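PDB 6LSU: intracellular protein transport protein USO1 from Saccharomyces cerevisiae S288c, which is required for protein transport from the endoplasmic reticulum to the Golgi complex, and is represented here by its globular head region. Local coordinates for residues L538-R543 and D593-N598; V450-N455 and K496-E501; T194-L199 and F234-S239. All blocks are in the same frame, centred on the assembly; numbering follows the deposited sequence.

Contact 1: residues L538-R543 and D593-N598; sequences LREITR and DFKATN
R539 and D593 pass head to tail. NH1 of R539 meets OD2 of D593 at 3.3 Å, a weak hydrogen bond within a salt bridge. The carboxylate oxygen lies at the edge of the guanidinium, near its plane, yet the two flat groups are turned 71° apart. The same NH1 also donates to W589 O, and NE donates to F528 O, which helps fix the guanidinium.

D593 works in two directions. Its CG is anti to the backbone N (chi1 -176°), which turns OD1 back to accept weakly from A596 N at 3.3 Å. D593 is thus the N-cap of helix 594-601.

R543 and K595 cross at about a right angle. CB of K595 sits over one face of the R543 guanidinium, 3.7 Å from NE. Further back, R543 CD lies 3.9 Å from A596 CA. A bend at chi3 folds the R543 chain so that NH2 makes a salt-bridged hydrogen bond to OE2 of E540 at 2.6 Å, and NH1 pairs with D599. A leucine in place of R543 would probably leave E540 and D599 without their positive partner.

The two short helical segments run almost parallel, 19° apart, with axes 11.0 Å from each other. One weak salt bridge and the packing of R543 on K595 and A596 span this spacing between neighbouring helices of an all-helical armadillo-type stack, where 593-598 belongs to ARM 10.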
loop_
_atom_site.group_PDB
_atom_site.type_symbol
_atom_site.label_atom_id
_atom_site.label_comp_id
_atom_site.label_asym_id
_atom_site.label_seq_id
_atom_site.Cartn_x
_atom_site.Cartn_y
_atom_site.Cartn_z
ATOM N N LEU A 538 11.619 -8.855 28.855
ATOM C CA LEU A 538 12.337 -8.842 27.564
ATOM C C LEU A 538 13.570 -7.943 27.739
ATOM O O LEU A 538 14.670 -8.321 27.295
ATOM C CB LEU A 538 11.404 -8.328 26.463
ATOM C CG LEU A 538 10.149 -9.153 26.190
ATOM C CD1 LEU A 538 9.160 -8.348 25.350
ATOM C CD2 LEU A 538 10.491 -10.452 25.484
ATOM N N ARG A 539 13.390 -6.779 28.358
ATOM C CA ARG A 539 14.514 -5.859 28.691
ATOM C C ARG A 539 15.597 -6.650 29.432
ATOM O O ARG A 539 16.754 -6.730 28.937
ATOM C CB ARG A 539 13.991 -4.664 29.492
ATOM C CG ARG A 539 13.186 -3.681 28.651
ATOM C CD ARG A 539 12.428 -2.676 29.492
ATOM N NE ARG A 539 11.874 -1.533 28.763
ATOM C CZ ARG A 539 12.483 -0.342 28.620
ATOM N NH1 ARG A 539 13.684 -0.128 29.126
ATOM N NH2 ARG A 539 11.885 0.642 27.977
ATOM N N GLU A 540 15.177 -7.297 30.523
ATOM C CA GLU A 540 16.033 -8.100 31.428
ATOM C C GLU A 540 16.791 -9.168 30.669
ATOM O O GLU A 540 17.942 -9.327 30.979
ATOM C CB GLU A 540 15.199 -8.720 32.549
ATOM C CG GLU A 540 14.834 -7.683 33.600
ATOM C CD GLU A 540 15.967 -6.702 33.906
ATOM O OE1 GLU A 540 15.783 -5.456 33.630
ATOM O OE2 GLU A 540 17.049 -7.187 34.375
ATOM N N ILE A 541 16.175 -9.866 29.731
ATOM C CA ILE A 541 16.885 -10.914 28.938
ATOM C C ILE A 541 17.993 -10.266 28.114
ATOM O O ILE A 541 19.015 -10.926 27.859
ATOM C CB ILE A 541 15.902 -11.693 28.025
ATOM C CG1 ILE A 541 14.912 -12.511 28.855
ATOM C CG2 ILE A 541 16.672 -12.572 27.030
ATOM C CD1 ILE A 541 13.799 -13.121 28.044
ATOM N N THR A 542 17.756 -9.061 27.603
ATOM C CA THR A 542 18.675 -8.398 26.643
ATOM C C THR A 542 19.830 -7.849 27.464
ATOM O O THR A 542 21.000 -8.040 27.048
ATOM C CB THR A 542 17.991 -7.294 25.827
ATOM O OG1 THR A 542 16.916 -7.856 25.072
ATOM C CG2 THR A 542 18.967 -6.611 24.884
ATOM N N ARG A 543 19.498 -7.281 28.625
ATOM C CA ARG A 543 20.486 -6.736 29.599
ATOM C C ARG A 543 21.475 -7.844 29.998
ATOM O O ARG A 543 22.712 -7.618 29.970
ATOM C CB ARG A 543 19.791 -6.122 30.819
ATOM C CG ARG A 543 20.624 -5.054 31.500
ATOM C CD ARG A 543 19.916 -4.233 32.567
ATOM N NE ARG A 543 19.355 -5.062 33.621
ATOM C CZ ARG A 543 20.053 -5.810 34.484
ATOM N NH1 ARG A 543 21.373 -5.853 34.446
ATOM N NH2 ARG A 543 19.414 -6.547 35.375
ATOM N N ASP A 593 13.974 2.759 33.299
ATOM C CA ASP A 593 14.565 1.436 33.621
ATOM C C ASP A 593 15.798 1.666 34.533
ATOM O O ASP A 593 16.947 1.833 34.058
ATOM C CB ASP A 593 14.773 0.628 32.330
ATOM C CG ASP A 593 15.285 -0.785 32.529
ATOM O OD1 ASP A 593 15.479 -1.169 33.677
ATOM O OD2 ASP A 593 15.493 -1.495 31.530
ATOM N N PHE A 594 15.550 1.657 35.837
ATOM C CA PHE A 594 16.553 1.778 36.931
ATOM C C PHE A 594 17.710 0.781 36.744
ATOM O O PHE A 594 18.854 1.206 36.774
ATOM C CB PHE A 594 15.846 1.627 38.280
ATOM C CG PHE A 594 15.025 2.837 38.654
ATOM C CD1 PHE A 594 13.693 2.949 38.282
ATOM C CD2 PHE A 594 15.591 3.885 39.367
ATOM C CE1 PHE A 594 12.950 4.075 38.621
ATOM C CE2 PHE A 594 14.849 5.011 39.701
ATOM C CZ PHE A 594 13.528 5.103 39.327
ATOM N N LYS A 595 17.451 -0.500 36.566
ATOM C CA LYS A 595 18.537 -1.494 36.410
ATOM C C LYS A 595 19.368 -1.171 35.164
ATOM O O LYS A 595 20.578 -1.488 35.161
ATOM C CB LYS A 595 18.005 -2.929 36.292
ATOM C CG LYS A 595 17.005 -3.349 37.361
ATOM C CD LYS A 595 17.040 -4.847 37.684
ATOM C CE LYS A 595 15.680 -5.443 38.010
ATOM N NZ LYS A 595 14.887 -4.570 38.908
ATOM N N ALA A 596 18.755 -0.650 34.098
ATOM C CA ALA A 596 19.495 -0.321 32.862
ATOM C C ALA A 596 20.338 0.919 33.129
ATOM O O ALA A 596 21.448 0.982 32.553
ATOM C CB ALA A 596 18.570 -0.133 31.680
ATOM N N THR A 597 19.832 1.868 33.934
ATOM C CA THR A 597 20.560 3.114 34.269
ATOM C C THR A 597 21.794 2.742 35.113
ATOM O O THR A 597 22.879 3.265 34.852
ATOM C CB THR A 597 19.661 4.144 34.959
ATOM O OG1 THR A 597 18.721 4.676 34.018
ATOM C CG2 THR A 597 20.440 5.327 35.501
ATOM N N ASN A 598 21.652 1.814 36.047
ATOM C CA ASN A 598 22.761 1.344 36.907
ATOM C C ASN A 598 23.841 0.686 36.044
ATOM O O ASN A 598 25.052 0.861 36.367
ATOM C CB ASN A 598 22.270 0.433 38.034
ATOM C CG ASN A 598 21.482 1.199 39.077
ATOM O OD1 ASN A 598 21.256 2.403 38.948
ATOM N ND2 ASN A 598 21.025 0.507 40.109
#

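Contact 2: residues V450-N455 and K496-E501; sequences VQLCNN and KANLFE
V450 lies alongside the ring of F500, both side chains running in one direction. Its CG1 comes to 3.3 Å from CE2 of F500 and also touches CZ. The methyl meets the ring obliquely. CG1 is placed beside the backbone N of V450 (chi1 -53°), and the same ring border, at CD2, passes 3.9 Å from that N.

The root of the F500 side chain has a different partner. CB of F500 packs 3.8 Å from CB of C453. With SG anti to the backbone N of C453 (chi1 -175°), the sulfur swings to within 3.9 Å of CB of F500. F500 is thus held at both its stem and its ring by residues one helical turn apart. F524, from helix 514-528, meets the ring edge-to-face.

N498 makes the polar part of the contact. Its ND2 lies 3.3 Å from CB of L452 and near the backbone N of C453, but its hydrogen bond goes to Q449 O. The other end of the amide turns to its own helix. OD1 accepts from E501 N at 3.1 Å and, more weakly, from F500 N. N498 is therefore the N-cap of helix 499-504.

No hydrogen bond joins 450-455 to 496-501 directly. The contact between these two parts of ARM 8 is apolar at V450, C453 and F500. Beside it, one buried amide has both ends engaged: its oxygen starts the short helix, and its nitrogen ties that start to helix 439-459 through Q449.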
loop_
_atom_site.group_PDB
_atom_site.type_symbol
_atom_site.label_atom_id
_atom_site.label_comp_id
_atom_site.label_asym_id
_atom_site.label_seq_id
_atom_site.Cartn_x
_atom_site.Cartn_y
_atom_site.Cartn_z
ATOM N N VAL A 450 19.510 -15.371 21.841
ATOM C CA VAL A 450 20.685 -15.283 22.767
ATOM C C VAL A 450 21.474 -16.594 22.731
ATOM O O VAL A 450 22.699 -16.471 22.701
ATOM C CB VAL A 450 20.335 -14.888 24.207
ATOM C CG1 VAL A 450 19.515 -13.612 24.233
ATOM C CG2 VAL A 450 19.618 -15.991 24.954
ATOM N N GLN A 451 20.842 -17.782 22.712
ATOM C CA GLN A 451 21.582 -19.065 22.526
ATOM C C GLN A 451 22.531 -18.899 21.337
ATOM O O GLN A 451 23.745 -19.036 21.535
ATOM C CB GLN A 451 20.669 -20.266 22.269
ATOM C CG GLN A 451 19.638 -20.508 23.361
ATOM C CD GLN A 451 20.212 -21.185 24.584
ATOM O OE1 GLN A 451 21.359 -20.947 24.979
ATOM N NE2 GLN A 451 19.408 -22.045 25.201
ATOM N N LEU A 452 21.993 -18.567 20.162
ATOM C CA LEU A 452 22.761 -18.504 18.884
ATOM C C LEU A 452 23.937 -17.527 19.017
ATOM O O LEU A 452 24.995 -17.817 18.450
ATOM C CB LEU A 452 21.834 -18.094 17.733
ATOM C CG LEU A 452 21.048 -19.228 17.071
ATOM C CD1 LEU A 452 21.982 -20.184 16.330
ATOM C CD2 LEU A 452 20.201 -19.985 18.088
ATOM N N CYS A 453 23.759 -16.422 19.741
ATOM C CA CYS A 453 24.833 -15.427 20.012
ATOM C C CYS A 453 25.917 -16.081 20.878
ATOM O O CYS A 453 27.097 -15.839 20.573
ATOM C CB CYS A 453 24.316 -14.157 20.685
ATOM S SG CYS A 453 25.590 -12.872 20.880
ATOM N N ASN A 454 25.537 -16.891 21.880
ATOM C CA ASN A 454 26.470 -17.588 22.817
ATOM C C ASN A 454 27.277 -18.688 22.108
ATOM O O ASN A 454 28.269 -19.149 22.719
ATOM C CB ASN A 454 25.773 -18.219 24.026
ATOM C CG ASN A 454 25.574 -17.236 25.158
ATOM O OD1 ASN A 454 24.697 -17.436 25.996
ATOM N ND2 ASN A 454 26.357 -16.164 25.182
ATOM N N ASN A 455 26.852 -19.136 20.915
ATOM C CA ASN A 455 27.683 -19.985 20.012
ATOM C C ASN A 455 28.659 -19.116 19.208
ATOM O O ASN A 455 29.706 -19.654 18.785
ATOM C CB ASN A 455 26.851 -20.826 19.045
ATOM C CG ASN A 455 26.354 -22.098 19.692
ATOM O OD1 ASN A 455 25.662 -22.054 20.708
ATOM N ND2 ASN A 455 26.723 -23.232 19.123
ATOM N N LYS A 496 23.312 -15.745 8.130
ATOM C CA LYS A 496 23.187 -14.888 9.328
ATOM C C LYS A 496 21.727 -14.445 9.545
ATOM O O LYS A 496 21.136 -13.859 8.640
ATOM C CB LYS A 496 24.095 -13.669 9.165
ATOM C CG LYS A 496 25.553 -13.900 9.532
ATOM C CD LYS A 496 26.517 -12.911 8.888
ATOM C CE LYS A 496 27.317 -12.097 9.889
ATOM N NZ LYS A 496 27.824 -12.913 11.022
ATOM N N ALA A 497 21.167 -14.651 10.739
ATOM C CA ALA A 497 19.832 -14.107 11.106
ATOM C C ALA A 497 19.773 -13.724 12.594
ATOM O O ALA A 497 18.678 -13.892 13.169
ATOM C CB ALA A 497 18.748 -15.104 10.764
ATOM N N ASN A 498 20.870 -13.210 13.175
ATOM C CA ASN A 498 20.960 -12.941 14.632
ATOM C C ASN A 498 21.119 -11.447 14.901
ATOM O O ASN A 498 22.016 -10.817 14.366
ATOM C CB ASN A 498 22.050 -13.767 15.328
ATOM C CG ASN A 498 21.838 -13.766 16.830
ATOM O OD1 ASN A 498 21.972 -12.737 17.492
ATOM N ND2 ASN A 498 21.382 -14.882 17.378
ATOM N N LEU A 499 20.209 -10.919 15.701
ATOM C CA LEU A 499 20.069 -9.470 15.958
ATOM C C LEU A 499 21.134 -9.076 16.973
ATOM O O LEU A 499 21.546 -7.917 16.940
ATOM C CB LEU A 499 18.662 -9.168 16.495
ATOM C CG LEU A 499 17.516 -9.331 15.504
ATOM C CD1 LEU A 499 16.160 -9.407 16.211
ATOM C CD2 LEU A 499 17.510 -8.206 14.509
ATOM N N PHE A 500 21.485 -9.999 17.876
ATOM C CA PHE A 500 22.506 -9.796 18.934
ATOM C C PHE A 500 23.886 -9.703 18.284
ATOM O O PHE A 500 24.702 -8.854 18.664
ATOM C CB PHE A 500 22.411 -10.903 19.959
ATOM C CG PHE A 500 21.254 -10.726 20.898
ATOM C CD1 PHE A 500 21.236 -9.675 21.795
ATOM C CD2 PHE A 500 20.201 -11.617 20.902
ATOM C CE1 PHE A 500 20.178 -9.530 22.681
ATOM C CE2 PHE A 500 19.129 -11.431 21.752
ATOM C CZ PHE A 500 19.126 -10.409 22.658
ATOM N N GLU A 501 24.105 -10.527 17.267
ATOM C CA GLU A 501 25.316 -10.438 16.448
ATOM C C GLU A 501 25.490 -8.980 16.017
ATOM O O GLU A 501 26.577 -8.481 16.181
ATOM C CB GLU A 501 25.228 -11.393 15.263
ATOM C CG GLU A 501 26.554 -12.053 14.936
ATOM C CD GLU A 501 26.439 -13.297 14.067
ATOM O OE1 GLU A 501 27.335 -14.171 14.172
ATOM O OE2 GLU A 501 25.457 -13.397 13.293
#

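Contact 3: residues T194-L199 and F234-S239; sequences TMVSLL and FERLFS
R236 reaches across to V196, and the two side chains cross at about a right angle. The R236 chain is extended from CG to NE, which carries the guanidinium past L199 to V196 and S197. CG1 of V196 sits over one face of the guanidinium, 3.4 Å from NE and 3.8 Å from CZ. Its position anti to the backbone N of V196 (chi1 172°) aims this methyl at the guanidinium. Further out, NH1 of R236 lies 4.1 Å from CA of S197, in an oblique position.

The charge of R236 is met outside the two segments. NH1 forms a salt bridge with D200, just after L199, and NE makes a weak hydrogen bond to E231 O. The methyl of V196 therefore covers a guanidinium whose NH1 and NE are directed to other partners.

The aliphatic part of R236 packs as well. Its CD is 4.0 Å from CD1 of L199 and 3.7 Å from CG1 of V196, so it touches both residues.

L237 comes next. Its CD2 meets CD1 of L199 at 4.0 Å. That one leucine methyl thus touches both R236 and L237. Other helices pack against the two leucines: L259 and I260 of helix 251-264 touch L237, and I211 of helix 204-218 touches L199.

No hydrogen bond links 194-199 with 234-239. The contact joins ARM 3 to ARM 4 through L199, L237 and V196, with the R236 side chain laid across V196, an interface between successive repeats of an armadillo-type helical solenoid.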
loop_
_atom_site.group_PDB
_atom_site.type_symbol
_atom_site.label_atom_id
_atom_site.label_comp_id
_atom_site.label_asym_id
_atom_site.label_seq_id
_atom_site.Cartn_x
_atom_site.Cartn_y
_atom_site.Cartn_z
ATOM N N THR A 194 -29.481 -6.923 -14.630
ATOM C CA THR A 194 -29.412 -6.877 -16.109
ATOM C C THR A 194 -27.983 -6.551 -16.514
ATOM O O THR A 194 -27.467 -7.346 -17.275
ATOM C CB THR A 194 -30.420 -5.879 -16.706
ATOM O OG1 THR A 194 -31.722 -6.295 -16.317
ATOM C CG2 THR A 194 -30.346 -5.805 -18.212
ATOM N N MET A 195 -27.422 -5.434 -15.991
ATOM C CA MET A 195 -25.986 -5.038 -16.115
ATOM C C MET A 195 -25.055 -6.223 -15.836
ATOM O O MET A 195 -24.224 -6.567 -16.711
ATOM C CB MET A 195 -25.644 -3.941 -15.116
ATOM C CG MET A 195 -25.389 -2.622 -15.737
ATOM S SD MET A 195 -24.613 -1.573 -14.478
ATOM C CE MET A 195 -25.428 -0.032 -14.931
ATOM N N VAL A 196 -25.202 -6.852 -14.673
ATOM C CA VAL A 196 -24.353 -8.032 -14.343
ATOM C C VAL A 196 -24.502 -9.065 -15.477
ATOM O O VAL A 196 -23.464 -9.677 -15.879
ATOM C CB VAL A 196 -24.687 -8.615 -12.961
ATOM C CG1 VAL A 196 -23.947 -9.920 -12.738
ATOM C CG2 VAL A 196 -24.396 -7.631 -11.843
ATOM N N SER A 197 -25.696 -9.197 -16.052
ATOM C CA SER A 197 -25.975 -10.215 -17.101
ATOM C C SER A 197 -25.223 -9.874 -18.386
ATOM O O SER A 197 -24.860 -10.855 -19.103
ATOM C CB SER A 197 -27.443 -10.401 -17.355
ATOM O OG SER A 197 -28.126 -10.713 -16.135
ATOM N N LEU A 198 -24.953 -8.580 -18.661
ATOM C CA LEU A 198 -24.122 -8.170 -19.836
ATOM C C LEU A 198 -22.787 -8.949 -19.852
ATOM O O LEU A 198 -22.271 -9.189 -20.906
ATOM C CB LEU A 198 -23.891 -6.665 -19.825
ATOM C CG LEU A 198 -25.119 -5.778 -19.962
ATOM C CD1 LEU A 198 -24.728 -4.344 -19.696
ATOM C CD2 LEU A 198 -25.752 -5.919 -21.355
ATOM N N LEU A 199 -22.291 -9.424 -18.699
ATOM C CA LEU A 199 -21.035 -10.216 -18.545
ATOM C C LEU A 199 -21.158 -11.565 -19.226
ATOM O O LEU A 199 -20.096 -12.125 -19.500
ATOM C CB LEU A 199 -20.687 -10.440 -17.070
ATOM C CG LEU A 199 -20.237 -9.208 -16.303
ATOM C CD1 LEU A 199 -20.019 -9.503 -14.841
ATOM C CD2 LEU A 199 -18.978 -8.671 -16.927
ATOM N N PHE A 234 -18.697 -12.618 -8.310
ATOM C CA PHE A 234 -17.344 -13.187 -8.074
ATOM C C PHE A 234 -17.082 -14.370 -9.014
ATOM O O PHE A 234 -16.001 -14.382 -9.681
ATOM C CB PHE A 234 -17.142 -13.520 -6.597
ATOM C CG PHE A 234 -17.344 -12.304 -5.721
ATOM C CD1 PHE A 234 -16.974 -11.048 -6.167
ATOM C CD2 PHE A 234 -17.991 -12.397 -4.520
ATOM C CE1 PHE A 234 -17.180 -9.925 -5.383
ATOM C CE2 PHE A 234 -18.252 -11.267 -3.761
ATOM C CZ PHE A 234 -17.803 -10.037 -4.168
ATOM N N GLU A 235 -18.043 -15.291 -9.128
ATOM C CA GLU A 235 -17.968 -16.487 -10.017
ATOM C C GLU A 235 -17.719 -16.024 -11.457
ATOM O O GLU A 235 -16.778 -16.548 -12.136
ATOM C CB GLU A 235 -19.266 -17.289 -9.911
ATOM C CG GLU A 235 -19.121 -18.776 -10.203
ATOM C CD GLU A 235 -20.157 -19.640 -9.500
ATOM O OE1 GLU A 235 -19.964 -19.956 -8.293
ATOM O OE2 GLU A 235 -21.172 -19.975 -10.150
ATOM N N ARG A 236 -18.486 -15.026 -11.889
ATOM C CA ARG A 236 -18.429 -14.484 -13.269
ATOM C C ARG A 236 -17.046 -13.886 -13.533
ATOM O O ARG A 236 -16.382 -14.279 -14.514
ATOM C CB ARG A 236 -19.503 -13.410 -13.451
ATOM C CG ARG A 236 -20.929 -13.941 -13.371
ATOM C CD ARG A 236 -21.933 -12.863 -13.722
ATOM N NE ARG A 236 -23.287 -13.170 -13.280
ATOM C CZ ARG A 236 -24.312 -13.447 -14.084
ATOM N NH1 ARG A 236 -24.154 -13.465 -15.399
ATOM N NH2 ARG A 236 -25.496 -13.695 -13.554
ATOM N N LEU A 237 -16.618 -12.961 -12.678
ATOM C CA LEU A 237 -15.377 -12.174 -12.899
ATOM C C LEU A 237 -14.165 -13.111 -12.899
ATOM O O LEU A 237 -13.323 -12.920 -13.790
ATOM C CB LEU A 237 -15.271 -11.059 -11.846
ATOM C CG LEU A 237 -16.281 -9.920 -12.016
ATOM C CD1 LEU A 237 -16.037 -8.809 -10.999
ATOM C CD2 LEU A 237 -16.233 -9.359 -13.420
ATOM N N PHE A 238 -14.103 -14.086 -11.987
ATOM C CA PHE A 238 -13.046 -15.139 -11.953
ATOM C C PHE A 238 -13.045 -16.016 -13.215
ATOM O O PHE A 238 -11.942 -16.341 -13.673
ATOM C CB PHE A 238 -13.074 -16.008 -10.688
ATOM C CG PHE A 238 -12.318 -15.375 -9.539
ATOM C CD1 PHE A 238 -10.953 -15.162 -9.649
ATOM C CD2 PHE A 238 -12.966 -14.896 -8.410
ATOM C CE1 PHE A 238 -10.252 -14.518 -8.646
ATOM C CE2 PHE A 238 -12.249 -14.263 -7.405
ATOM C CZ PHE A 238 -10.893 -14.078 -7.533
ATOM N N SER A 239 -14.187 -16.318 -13.841
ATOM C CA SER A 239 -14.173 -17.130 -15.096
ATOM C C SER A 239 -13.623 -16.243 -16.190
ATOM O O SER A 239 -12.822 -16.748 -16.966
ATOM C CB SER A 239 -15.490 -17.707 -15.496
ATOM O OG SER A 239 -16.375 -17.687 -14.389
#

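Contacts 1 and 2 are neighbours, with centres about 19 Å apart, and they touch directly. T542 CG2 packs 3.9 Å from F500 CE1, and I541 CG2 lies 4.1 Å from V450 CG1. Segment 538-543 therefore faces 593-598 with R539, E540 and R543, while I541 and T542 touch contact 2. All four segments belong to the part of the head shared by the Uso1 and p115 tethers. Contact 3 lies on the opposite side of the chain's centre. Its centre is about 61 Å from that of contact 1 and about 54 Å from that of contact 2, and it touches neither. Along the chain they follow one another without overlap: contact 3, then 2, then 1.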